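Local coordinates for ABC transporter periplasmic substrate-binding protein (Desulfovibrio alaskensis, PDB 5MY5), which binds tungstate with high selectivity in the periplasm, probably delivering it to an ABC transporter for uptake into the cell, at residues 76-82 / 223-229. The protein carries 2 engineered substitutions. Sequence-based numbering, arbitrary orientation.
Sequences VDILLVH and QYSAIPV
Strands 78-81 and 223-228 run antiparallel, their axes 164° apart in direction, and Leu79 with Ile227 and Val81 with Ser225 each exchange two backbone hydrogen bonds, Leu79 N lying 2.9 Å from Ile227 O. Past the strand ends, Val229 N reaches Asp77 O at 2.9 Å, and a water donates to both Asp77 O and Val229 O. On one face of the sheet, Leu79 CB meets Ile227 CB at 4.2 Å and Val81 CG2 touches Ile227 CD1; helix 84-92 packs against this side through Phe90 and Glu87. Ile78, Leu80, Ala226 and Pro228 occupy the other face. There Leu80, with CG anti to its backbone N (chi1 180°), lays CD1 at the edge of the Tyr224 ring, 4.0 Å from Tyr224 CD2. At the end away from the water, His82 CB stands over the centre of the Tyr224 ring, 4.0 Å from its centroid, a CH-pi contact, while the two ring planes meet obliquely at 43°. Hydrogen bonds from His82 NE2 to Thr33 OG1 and between Tyr224 OH and Thr36 OG1 help hold both rings beside the start of helix 34-39. The strand order 56-62, 27-33, 78-81, 221-228, 100-112, with 221-228 antiparallel to both its neighbours, is consistent with a lobe of a type II periplasmic binding protein.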
# COMPACT_ATOMS: atom_id res chain seq x y z
N VAL A 76 21.24 0.59 -4.29
CA VAL A 76 20.30 1.25 -5.18
C VAL A 76 20.41 2.76 -5.10
O VAL A 76 20.96 3.35 -4.15
CB VAL A 76 18.82 0.81 -4.90
CG1 VAL A 76 18.60 -0.66 -5.11
CG2 VAL A 76 18.36 1.26 -3.50
N ASP A 77 19.91 3.44 -6.13
CA ASP A 77 19.90 4.85 -6.23
C ASP A 77 18.68 5.58 -5.63
O ASP A 77 18.70 6.78 -5.35
CB ASP A 77 19.97 5.22 -7.72
CG ASP A 77 21.14 4.55 -8.43
OD1 ASP A 77 22.32 4.75 -7.97
OD2 ASP A 77 20.94 3.81 -9.42
N ILE A 78 17.57 4.84 -5.54
CA ILE A 78 16.27 5.45 -5.13
C ILE A 78 15.38 4.38 -4.53
O ILE A 78 15.44 3.23 -4.90
CB ILE A 78 15.61 6.11 -6.38
CG1 ILE A 78 14.49 6.99 -5.95
CG2 ILE A 78 15.24 5.08 -7.40
CD1 ILE A 78 13.96 7.84 -7.10
N LEU A 79 14.55 4.84 -3.62
CA LEU A 79 13.53 4.02 -3.02
C LEU A 79 12.16 4.52 -3.55
O LEU A 79 11.92 5.71 -3.63
CB LEU A 79 13.51 4.19 -1.48
CG LEU A 79 14.75 3.83 -0.74
CD1 LEU A 79 14.49 3.85 0.78
CD2 LEU A 79 15.42 2.58 -1.16
N LEU A 80 11.27 3.56 -3.68
CA LEU A 80 9.80 3.92 -3.88
C LEU A 80 9.09 3.05 -2.88
O LEU A 80 8.92 1.86 -3.06
CB LEU A 80 9.35 3.62 -5.33
CG LEU A 80 7.88 3.95 -5.60
CD1 LEU A 80 7.55 5.42 -5.42
CD2 LEU A 80 7.57 3.44 -7.05
N VAL A 81 8.60 3.68 -1.81
CA VAL A 81 8.06 2.90 -0.68
C VAL A 81 6.85 3.60 -0.10
O VAL A 81 6.43 4.65 -0.63
CB VAL A 81 9.12 2.64 0.43
CG1 VAL A 81 10.20 1.67 -0.09
CG2 VAL A 81 9.74 3.93 0.82
N HIS A 82 6.25 2.97 0.91
CA HIS A 82 4.96 3.45 1.43
C HIS A 82 4.86 3.19 2.91
O HIS A 82 3.97 2.45 3.37
CB HIS A 82 3.80 2.83 0.65
CG HIS A 82 3.94 1.37 0.44
ND1 HIS A 82 3.39 0.44 1.29
CD2 HIS A 82 4.59 0.64 -0.52
CE1 HIS A 82 3.69 -0.78 0.87
NE2 HIS A 82 4.43 -0.69 -0.24
N GLN A 223 0.17 6.04 1.48
CA GLN A 223 0.93 7.12 0.83
C GLN A 223 2.28 6.52 0.30
O GLN A 223 3.09 6.00 1.07
CB GLN A 223 1.24 8.25 1.74
CG GLN A 223 1.94 9.39 1.04
CD GLN A 223 1.11 10.04 -0.03
OE1 GLN A 223 -0.03 10.49 0.23
NE2 GLN A 223 1.65 10.15 -1.23
N TYR A 224 2.53 6.71 -1.02
CA TYR A 224 3.82 6.46 -1.61
C TYR A 224 4.71 7.68 -1.68
O TYR A 224 4.19 8.80 -2.06
CB TYR A 224 3.67 6.00 -3.05
CG TYR A 224 3.42 4.58 -3.15
CD1 TYR A 224 2.17 4.05 -2.88
CD2 TYR A 224 4.44 3.71 -3.49
CE1 TYR A 224 1.93 2.68 -2.96
CE2 TYR A 224 4.23 2.36 -3.58
CZ TYR A 224 2.96 1.82 -3.33
OH TYR A 224 2.78 0.48 -3.42
N SER A 225 6.00 7.48 -1.42
CA SER A 225 7.01 8.51 -1.65
C SER A 225 8.22 7.93 -2.37
O SER A 225 8.56 6.75 -2.17
CB SER A 225 7.45 9.11 -0.35
OG SER A 225 6.31 9.65 0.30
N ALA A 226 8.89 8.80 -3.13
CA ALA A 226 10.20 8.46 -3.65
C ALA A 226 11.25 9.11 -2.80
O ALA A 226 11.05 10.26 -2.29
CB ALA A 226 10.36 8.92 -5.11
N ILE A 227 12.36 8.41 -2.61
CA ILE A 227 13.49 8.96 -1.81
C ILE A 227 14.78 8.61 -2.50
O ILE A 227 15.23 7.46 -2.50
CB ILE A 227 13.51 8.27 -0.41
CG1 ILE A 227 12.17 8.43 0.31
CG2 ILE A 227 14.60 8.92 0.42
CD1 ILE A 227 11.97 7.52 1.54
N PRO A 228 15.45 9.63 -3.08
CA PRO A 228 16.81 9.46 -3.59
C PRO A 228 17.77 9.05 -2.45
O PRO A 228 17.69 9.67 -1.38
CB PRO A 228 17.15 10.83 -4.16
CG PRO A 228 15.81 11.43 -4.54
CD PRO A 228 14.91 10.96 -3.37
N VAL A 229 18.61 8.11 -2.74
CA VAL A 229 19.68 7.72 -1.75
C VAL A 229 20.67 8.89 -1.75
O VAL A 229 20.96 9.50 -2.73
CB VAL A 229 20.27 6.39 -2.16
CG1 VAL A 229 21.55 6.03 -1.35
CG2 VAL A 229 19.27 5.28 -2.00
O HOH W 1 20.23 9.23 -5.43